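Long-range contact in dual specificity protein phosphatase 12 (Homo sapiens, PDB 4KI9), which removes phosphate from phosphotyrosine as well as phosphoserine and phosphothreonine residues of proteins, this chain being its catalytic domain: residues A25-P38 with R83-S96. The protein carries 2 engineered substitutions. Numbering follows the deposited sequence.
Sequences AGITAVLTVDSEEP and RAVLVHSHAGVSRS. Engineered in segment 83-96: Ser89 (natural residue Cys). With PO4 (phosphate ion), chain B.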
ATOM      1  N   ALA A  25     -19.289  -3.840  -2.354  1.00 39.38           N
ATOM      2  CA  ALA A  25     -18.135  -4.118  -3.206  1.00 40.43           C
ATOM      3  C   ALA A  25     -17.635  -5.541  -2.975  1.00 38.91           C
ATOM      4  O   ALA A  25     -16.735  -6.025  -3.670  1.00 33.31           O
ATOM      5  CB  ALA A  25     -17.027  -3.126  -2.927  1.00 36.15           C
ATOM      6  N   GLY A  26     -18.222  -6.197  -1.982  1.00 35.02           N
ATOM      7  CA  GLY A  26     -17.861  -7.561  -1.655  1.00 32.85           C
ATOM      8  C   GLY A  26     -16.444  -7.661  -1.136  1.00 28.28           C
ATOM      9  O   GLY A  26     -15.750  -8.643  -1.389  1.00 28.79           O
ATOM     10  N   ILE A  27     -16.002  -6.643  -0.414  1.00 26.91           N
ATOM     11  CA  ILE A  27     -14.632  -6.644   0.111  1.00 26.78           C
ATOM     12  C   ILE A  27     -14.509  -7.570   1.325  1.00 26.78           C
ATOM     13  O   ILE A  27     -15.260  -7.442   2.284  1.00 26.04           O
ATOM     14  CB  ILE A  27     -14.172  -5.225   0.439  1.00 26.59           C
ATOM     15  CG1 ILE A  27     -13.930  -4.462  -0.868  1.00 26.99           C
ATOM     16  CG2 ILE A  27     -12.891  -5.234   1.298  1.00 27.36           C
ATOM     17  CD1 ILE A  27     -13.764  -3.005  -0.679  1.00 28.71           C
ATOM     18  N   THR A  28     -13.581  -8.523   1.268  1.00 22.90           N
ATOM     19  CA  THR A  28     -13.392  -9.446   2.380  1.00 21.24           C
ATOM     20  C   THR A  28     -11.935  -9.515   2.818  1.00 22.07           C
ATOM     21  O   THR A  28     -11.568 -10.370   3.620  1.00 21.46           O
ATOM     22  CB  THR A  28     -13.885 -10.865   2.061  1.00 20.89           C
ATOM     23  OG1 THR A  28     -13.185 -11.373   0.915  1.00 25.22           O
ATOM     24  CG2 THR A  28     -15.394 -10.871   1.806  1.00 21.95           C
ATOM     25  N   ALA A  29     -11.116  -8.611   2.291  1.00 21.67           N
ATOM     26  CA  ALA A  29      -9.722  -8.496   2.710  1.00 16.62           C
ATOM     27  C   ALA A  29      -9.373  -7.027   2.873  1.00 22.22           C
ATOM     28  O   ALA A  29      -9.574  -6.227   1.960  1.00 20.88           O
ATOM     29  CB  ALA A  29      -8.791  -9.177   1.713  1.00 14.87           C
ATOM     30  N   VAL A  30      -8.869  -6.658   4.047  1.00 20.54           N
ATOM     31  CA  VAL A  30      -8.605  -5.256   4.328  1.00 21.11           C
ATOM     32  C   VAL A  30      -7.203  -5.066   4.859  1.00 21.77           C
ATOM     33  O   VAL A  30      -6.831  -5.659   5.875  1.00 19.76           O
ATOM     34  CB  VAL A  30      -9.625  -4.672   5.338  1.00 22.53           C
ATOM     35  CG1 VAL A  30      -9.254  -3.225   5.690  1.00 20.42           C
ATOM     36  CG2 VAL A  30     -11.046  -4.739   4.771  1.00 23.76           C
ATOM     37  N   LEU A  31      -6.420  -4.260   4.151  1.00 15.73           N
ATOM     38  CA  LEU A  31      -5.089  -3.910   4.610  1.00 19.44           C
ATOM     39  C   LEU A  31      -5.167  -2.507   5.169  1.00 21.16           C
ATOM     40  O   LEU A  31      -5.421  -1.548   4.439  1.00 19.49           O
ATOM     41  CB  LEU A  31      -4.076  -3.961   3.463  1.00 15.66           C
ATOM     42  CG  LEU A  31      -2.586  -3.924   3.858  1.00 19.25           C
ATOM     43  CD1 LEU A  31      -1.755  -4.395   2.671  1.00 21.03           C
ATOM     44  CD2 LEU A  31      -2.107  -2.533   4.273  1.00 18.65           C
ATOM     45  N   THR A  32      -4.951  -2.404   6.471  1.00 21.17           N
ATOM     46  CA  THR A  32      -4.874  -1.122   7.156  1.00 20.95           C
ATOM     47  C   THR A  32      -3.408  -0.697   7.286  1.00 22.31           C
ATOM     48  O   THR A  32      -2.592  -1.414   7.862  1.00 18.61           O
ATOM     49  CB  THR A  32      -5.493  -1.218   8.561  1.00 21.24           C
ATOM     50  OG1 THR A  32      -6.856  -1.665   8.461  1.00 24.85           O
ATOM     51  CG2 THR A  32      -5.426   0.122   9.285  1.00 24.97           C
ATOM     52  N   VAL A  33      -3.068   0.460   6.723  1.00 20.19           N
ATOM     53  CA  VAL A  33      -1.746   1.031   6.933  1.00 20.04           C
ATOM     54  C   VAL A  33      -1.948   2.394   7.592  1.00 25.71           C
ATOM     55  O   VAL A  33      -2.316   3.365   6.943  1.00 26.36           O
ATOM     56  CB  VAL A  33      -0.908   1.083   5.613  1.00 24.07           C
ATOM     57  CG1 VAL A  33      -1.718   1.687   4.455  1.00 24.12           C
ATOM     58  CG2 VAL A  33       0.405   1.826   5.828  1.00 24.08           C
ATOM     59  N   ASP A  34      -1.743   2.441   8.905  1.00 26.90           N
ATOM     60  CA  ASP A  34      -2.205   3.560   9.704  1.00 27.74           C
ATOM     61  C   ASP A  34      -1.570   3.427  11.079  1.00 28.78           C
ATOM     62  O   ASP A  34      -0.845   2.462  11.337  1.00 22.52           O
ATOM     63  CB  ASP A  34      -3.728   3.482   9.816  1.00 24.46           C
ATOM     64  CG  ASP A  34      -4.389   4.846   9.930  1.00 34.09           C
ATOM     65  OD1 ASP A  34      -3.738   5.790  10.407  1.00 36.07           O
ATOM     66  OD2 ASP A  34      -5.575   4.963   9.554  1.00 39.65           O
ATOM     67  N   SER A  35      -1.836   4.385  11.960  1.00 25.01           N
ATOM     68  CA  SER A  35      -1.292   4.339  13.315  1.00 27.11           C
ATOM     69  C   SER A  35      -2.073   3.390  14.224  1.00 33.23           C
ATOM     70  O   SER A  35      -1.553   2.933  15.240  1.00 39.76           O
ATOM     71  CB  SER A  35      -1.274   5.746  13.920  1.00 33.47           C
ATOM     72  OG  SER A  35      -2.572   6.320  13.878  1.00 40.60           O
ATOM     73  N   GLU A  36      -3.319   3.091  13.856  1.00 31.09           N
ATOM     74  CA  GLU A  36      -4.176   2.229  14.674  1.00 34.73           C
ATOM     75  C   GLU A  36      -5.051   1.381  13.773  1.00 33.23           C
ATOM     76  O   GLU A  36      -5.289   1.749  12.625  1.00 30.95           O
ATOM     77  CB  GLU A  36      -5.067   3.075  15.589  1.00 38.26           C
ATOM     78  CG  GLU A  36      -6.081   3.910  14.822  1.00 45.94           C
ATOM     79  CD  GLU A  36      -7.039   4.669  15.723  1.00 57.25           C
ATOM     80  OE1 GLU A  36      -8.232   4.776  15.365  1.00 60.39           O
ATOM     81  OE2 GLU A  36      -6.597   5.165  16.780  1.00 60.78           O
ATOM     82  N   GLU A  37      -5.526   0.247  14.286  1.00 35.13           N
ATOM     83  CA  GLU A  37      -6.459  -0.602  13.546  1.00 38.48           C
ATOM     84  C   GLU A  37      -7.864  -0.002  13.595  1.00 40.92           C
ATOM     85  O   GLU A  37      -8.193   0.715  14.531  1.00 38.35           O
ATOM     86  CB  GLU A  37      -6.463  -2.022  14.117  1.00 41.38           C
ATOM     87  CG  GLU A  37      -5.188  -2.792  13.836  1.00 38.55           C
ATOM     88  CD  GLU A  37      -5.314  -4.272  14.129  1.00 37.39           C
ATOM     89  OE1 GLU A  37      -4.872  -4.704  15.214  1.00 38.39           O
ATOM     90  OE2 GLU A  37      -5.845  -5.009  13.270  1.00 39.37           O
ATOM     91  N   PRO A  38      -8.694  -0.277  12.575  1.00 44.34           N
ATOM     92  CA  PRO A  38     -10.041   0.304  12.512  1.00 50.72           C
ATOM     93  C   PRO A  38     -10.992  -0.298  13.542  1.00 53.27           C
ATOM     94  O   PRO A  38     -10.609  -1.277  14.175  1.00 56.15           O
ATOM     95  CB  PRO A  38     -10.509  -0.050  11.099  1.00 51.74           C
ATOM     96  CG  PRO A  38      -9.710  -1.252  10.726  1.00 47.70           C
ATOM     97  CD  PRO A  38      -8.373  -1.051  11.362  1.00 47.92           C
ATOM     98  N   ARG A  83     -10.774 -12.623  -3.987  1.00 24.73           N
ATOM     99  CA  ARG A  83     -11.327 -11.736  -2.961  1.00 24.45           C
ATOM    100  C   ARG A  83     -11.128 -10.268  -3.346  1.00 25.29           C
ATOM    101  O   ARG A  83     -10.083  -9.899  -3.894  1.00 27.65           O
ATOM    102  CB  ARG A  83     -10.679 -12.010  -1.594  1.00 21.00           C
ATOM    103  CG  ARG A  83     -10.862 -13.435  -1.115  1.00 25.77           C
ATOM    104  CD  ARG A  83     -10.111 -13.741   0.184  1.00 25.15           C
ATOM    105  NE  ARG A  83     -10.212 -15.173   0.459  1.00 38.38           N
ATOM    106  CZ  ARG A  83      -9.182 -16.010   0.566  1.00 40.34           C
ATOM    107  NH1 ARG A  83      -9.410 -17.298   0.793  1.00 44.63           N
ATOM    108  NH2 ARG A  83      -7.934 -15.571   0.463  1.00 39.24           N
ATOM    109  N   ALA A  84     -12.128  -9.430  -3.078  1.00 24.33           N
ATOM    110  CA  ALA A  84     -11.955  -7.980  -3.248  1.00 24.19           C
ATOM    111  C   ALA A  84     -11.224  -7.398  -2.046  1.00 22.86           C
ATOM    112  O   ALA A  84     -11.506  -7.764  -0.894  1.00 24.09           O
ATOM    113  CB  ALA A  84     -13.290  -7.281  -3.437  1.00 19.56           C
ATOM    114  N   VAL A  85     -10.305  -6.478  -2.322  1.00 18.03           N
ATOM    115  CA  VAL A  85      -9.396  -5.942  -1.316  1.00 20.43           C
ATOM    116  C   VAL A  85      -9.554  -4.427  -1.130  1.00 25.75           C
ATOM    117  O   VAL A  85      -9.657  -3.679  -2.102  1.00 27.70           O
ATOM    118  CB  VAL A  85      -7.929  -6.216  -1.732  1.00 23.65           C
ATOM    119  CG1 VAL A  85      -6.953  -5.538  -0.780  1.00 21.92           C
ATOM    120  CG2 VAL A  85      -7.672  -7.694  -1.785  1.00 21.98           C
ATOM    121  N   LEU A  86      -9.572  -3.984   0.125  1.00 17.47           N
ATOM    122  CA  LEU A  86      -9.482  -2.559   0.444  1.00 17.75           C
ATOM    123  C   LEU A  86      -8.140  -2.283   1.108  1.00 21.07           C
ATOM    124  O   LEU A  86      -7.762  -2.971   2.058  1.00 20.89           O
ATOM    125  CB  LEU A  86     -10.607  -2.156   1.402  1.00 19.57           C
ATOM    126  CG  LEU A  86     -10.494  -0.720   1.953  1.00 28.29           C
ATOM    127  CD1 LEU A  86     -10.595   0.332   0.837  1.00 28.70           C
ATOM    128  CD2 LEU A  86     -11.527  -0.454   3.048  1.00 28.86           C
ATOM    129  N   VAL A  87      -7.413  -1.294   0.601  1.00 18.29           N
ATOM    130  CA  VAL A  87      -6.209  -0.803   1.278  1.00 21.13           C
ATOM    131  C   VAL A  87      -6.539   0.588   1.770  1.00 23.72           C
ATOM    132  O   VAL A  87      -6.899   1.460   0.969  1.00 24.74           O
ATOM    133  CB  VAL A  87      -5.001  -0.682   0.324  1.00 20.40           C
ATOM    134  CG1 VAL A  87      -3.799  -0.110   1.075  1.00 20.37           C
ATOM    135  CG2 VAL A  87      -4.659  -2.031  -0.289  1.00 21.89           C
ATOM    136  N   HIS A  88      -6.461   0.818   3.073  1.00 22.02           N
ATOM    137  CA  HIS A  88      -6.816   2.147   3.580  1.00 23.72           C
ATOM    138  C   HIS A  88      -5.818   2.713   4.578  1.00 27.76           C
ATOM    139  O   HIS A  88      -5.154   1.972   5.313  1.00 22.09           O
ATOM    140  CB  HIS A  88      -8.216   2.145   4.207  1.00 30.10           C
ATOM    141  CG  HIS A  88      -8.247   1.600   5.603  1.00 30.59           C
ATOM    142  ND1 HIS A  88      -8.186   2.408   6.713  1.00 25.50           N
ATOM    143  CD2 HIS A  88      -8.322   0.328   6.065  1.00 31.64           C
ATOM    144  CE1 HIS A  88      -8.228   1.661   7.804  1.00 30.53           C
ATOM    145  NE2 HIS A  88      -8.312   0.395   7.438  1.00 30.72           N
ATOM    146  N   SER A  89      -5.728   4.043   4.587  1.00 25.13           N
ATOM    147  CA  SER A  89      -4.985   4.789   5.590  1.00 24.45           C
ATOM    148  C   SER A  89      -5.969   5.705   6.334  1.00 32.00           C
ATOM    149  O   SER A  89      -7.142   5.368   6.465  1.00 39.72           O
ATOM    150  CB  SER A  89      -3.877   5.601   4.917  1.00 31.53           C
ATOM    151  OG  SER A  89      -4.351   6.268   3.755  1.00 38.30           O
ATOM    152  N   HIS A  90      -5.505   6.850   6.826  1.00 28.34           N
ATOM    153  CA  HIS A  90      -6.431   7.803   7.444  1.00 36.08           C
ATOM    154  C   HIS A  90      -7.057   8.760   6.425  1.00 36.28           C
ATOM    155  O   HIS A  90      -8.276   8.924   6.387  1.00 37.54           O
ATOM    156  CB  HIS A  90      -5.773   8.598   8.576  1.00 35.29           C
ATOM    157  CG  HIS A  90      -6.720   9.525   9.277  1.00 31.44           C
ATOM    158  ND1 HIS A  90      -6.654  10.896   9.151  1.00 37.46           N
ATOM    159  CD2 HIS A  90      -7.771   9.272  10.093  1.00 31.98           C
ATOM    160  CE1 HIS A  90      -7.619  11.449   9.866  1.00 33.85           C
ATOM    161  NE2 HIS A  90      -8.311  10.487  10.446  1.00 36.09           N
ATOM    162  N   ALA A  91      -6.230   9.385   5.594  1.00 36.55           N
ATOM    163  CA  ALA A  91      -6.737  10.352   4.620  1.00 38.74           C
ATOM    164  C   ALA A  91      -7.002   9.761   3.235  1.00 38.83           C
ATOM    165  O   ALA A  91      -7.703  10.366   2.428  1.00 40.64           O
ATOM    166  CB  ALA A  91      -5.800  11.551   4.516  1.00 44.83           C
ATOM    167  N   GLY A  92      -6.454   8.578   2.965  1.00 32.05           N
ATOM    168  CA  GLY A  92      -6.526   7.991   1.637  1.00 30.95           C
ATOM    169  C   GLY A  92      -5.645   8.694   0.619  1.00 32.56           C
ATOM    170  O   GLY A  92      -5.961   8.719  -0.571  1.00 33.42           O
ATOM    171  N   VAL A  93      -4.519   9.238   1.078  1.00 33.41           N
ATOM    172  CA  VAL A  93      -3.696  10.131   0.256  1.00 35.06           C
ATOM    173  C   VAL A  93      -2.206   9.747   0.156  1.00 35.62           C
ATOM    174  O   VAL A  93      -1.573   9.961  -0.880  1.00 32.72           O
ATOM    175  CB  VAL A  93      -3.846  11.592   0.764  1.00 36.05           C
ATOM    176  CG1 VAL A  93      -2.660  12.447   0.378  1.00 42.58           C
ATOM    177  CG2 VAL A  93      -5.146  12.190   0.259  1.00 37.84           C
ATOM    178  N   SER A  94      -1.656   9.151   1.213  1.00 34.96           N
ATOM    179  CA  SER A  94      -0.212   8.906   1.284  1.00 31.40           C
ATOM    180  C   SER A  94       0.159   7.444   1.593  1.00 24.29           C
ATOM    181  O   SER A  94       0.689   6.748   0.743  1.00 26.91           O
ATOM    182  CB  SER A  94       0.433   9.839   2.304  1.00 31.95           C
ATOM    183  OG  SER A  94       1.828   9.616   2.400  1.00 30.68           O
ATOM    184  N   ARG A  95      -0.114   6.984   2.805  1.00 23.95           N
ATOM    185  CA  ARG A  95       0.260   5.616   3.189  1.00 24.40           C
ATOM    186  C   ARG A  95      -0.403   4.538   2.314  1.00 22.96           C
ATOM    187  O   ARG A  95       0.258   3.620   1.818  1.00 21.69           O
ATOM    188  CB  ARG A  95      -0.052   5.376   4.666  1.00 23.47           C
ATOM    189  CG  ARG A  95       0.901   6.078   5.644  1.00 22.31           C
ATOM    190  CD  ARG A  95       0.345   6.056   7.080  1.00 23.29           C
ATOM    191  NE  ARG A  95      -0.742   7.017   7.255  1.00 29.14           N
ATOM    192  CZ  ARG A  95      -1.273   7.357   8.428  1.00 27.69           C
ATOM    193  NH1 ARG A  95      -0.814   6.820   9.548  1.00 24.85           N
ATOM    194  NH2 ARG A  95      -2.260   8.251   8.479  1.00 30.16           N
ATOM    195  N   SER A  96      -1.709   4.652   2.114  1.00 21.98           N
ATOM    196  CA  SER A  96      -2.428   3.664   1.317  1.00 23.67           C
ATOM    197  C   SER A  96      -2.023   3.795  -0.152  1.00 29.69           C
ATOM    198  O   SER A  96      -1.870   2.802  -0.856  1.00 24.04           O
ATOM    199  CB  SER A  96      -3.926   3.874   1.483  1.00 25.03           C
ATOM    200  OG  SER A  96      -4.248   5.227   1.207  1.00 24.95           O
TER
HETATM  201  P   PO4 B 201      -2.556   9.160   4.837  1.00 32.99           P
HETATM  202  O1  PO4 B 201      -3.432   8.999   6.058  1.00 37.17           O
HETATM  203  O2  PO4 B 201      -1.272   8.395   5.025  1.00 27.77           O
HETATM  204  O3  PO4 B 201      -3.283   8.706   3.597  1.00 25.13           O
HETATM  205  O4  PO4 B 201      -2.184  10.620   4.689  1.00 35.69           O
HETATM  206  O   HOH W   1     -14.246 -10.730  -1.704  1.00 28.21           O
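Leu31 N donates to Leu86 O, and His88 N to Leu31 O, where strands 27-34 and 84-88 pair in parallel in the central sheet of the dual-specificity phosphatase fold; 84-88 runs on into the P-loop, residues 89-95, of the cysteine-dependent phosphatases. Ala29 O and His88 O also accept a backbone N-H from the other strand, the latter from Val33 N at 2.9 Å. Ala29, Leu31, Val85 and Val87 pack on helix 68-80. On the other face the His88 ring, with CG set between its backbone N and carbonyl carbon (chi1 80°), lies beside Thr32: NE2 shares a 2.7 Å hydrogen bond with Thr32 OG1, and ND1 donates to Ser89 O, so both nitrogens hold the ring's rotation. Ser89 is engineered, replacing the cysteine predicted to carry the phosphoryl group; its OG donates to phosphate O3. Arg95 spans strand and anion. Its CB meets phosphate O2 and Val33 CG2, CG and CD pass O2, and the bend at chi3 (-75°) helps bring the guanidinium edge to the phosphate. Arg95 NE donates to phosphate O2 at 2.7 Å and Arg95 NH2 to phosphate O1 at 2.8 Å. CZ comes near Asp34 OD1, which lies 3.2 Å from Arg95 NH1 but well out of the guanidinium plane, a salt bridge of charge alone. A methionine in its place would probably leave the phosphate without these two bonds and Asp34 without its cationic mate. Arg95 NH1 donates to Ala56 O.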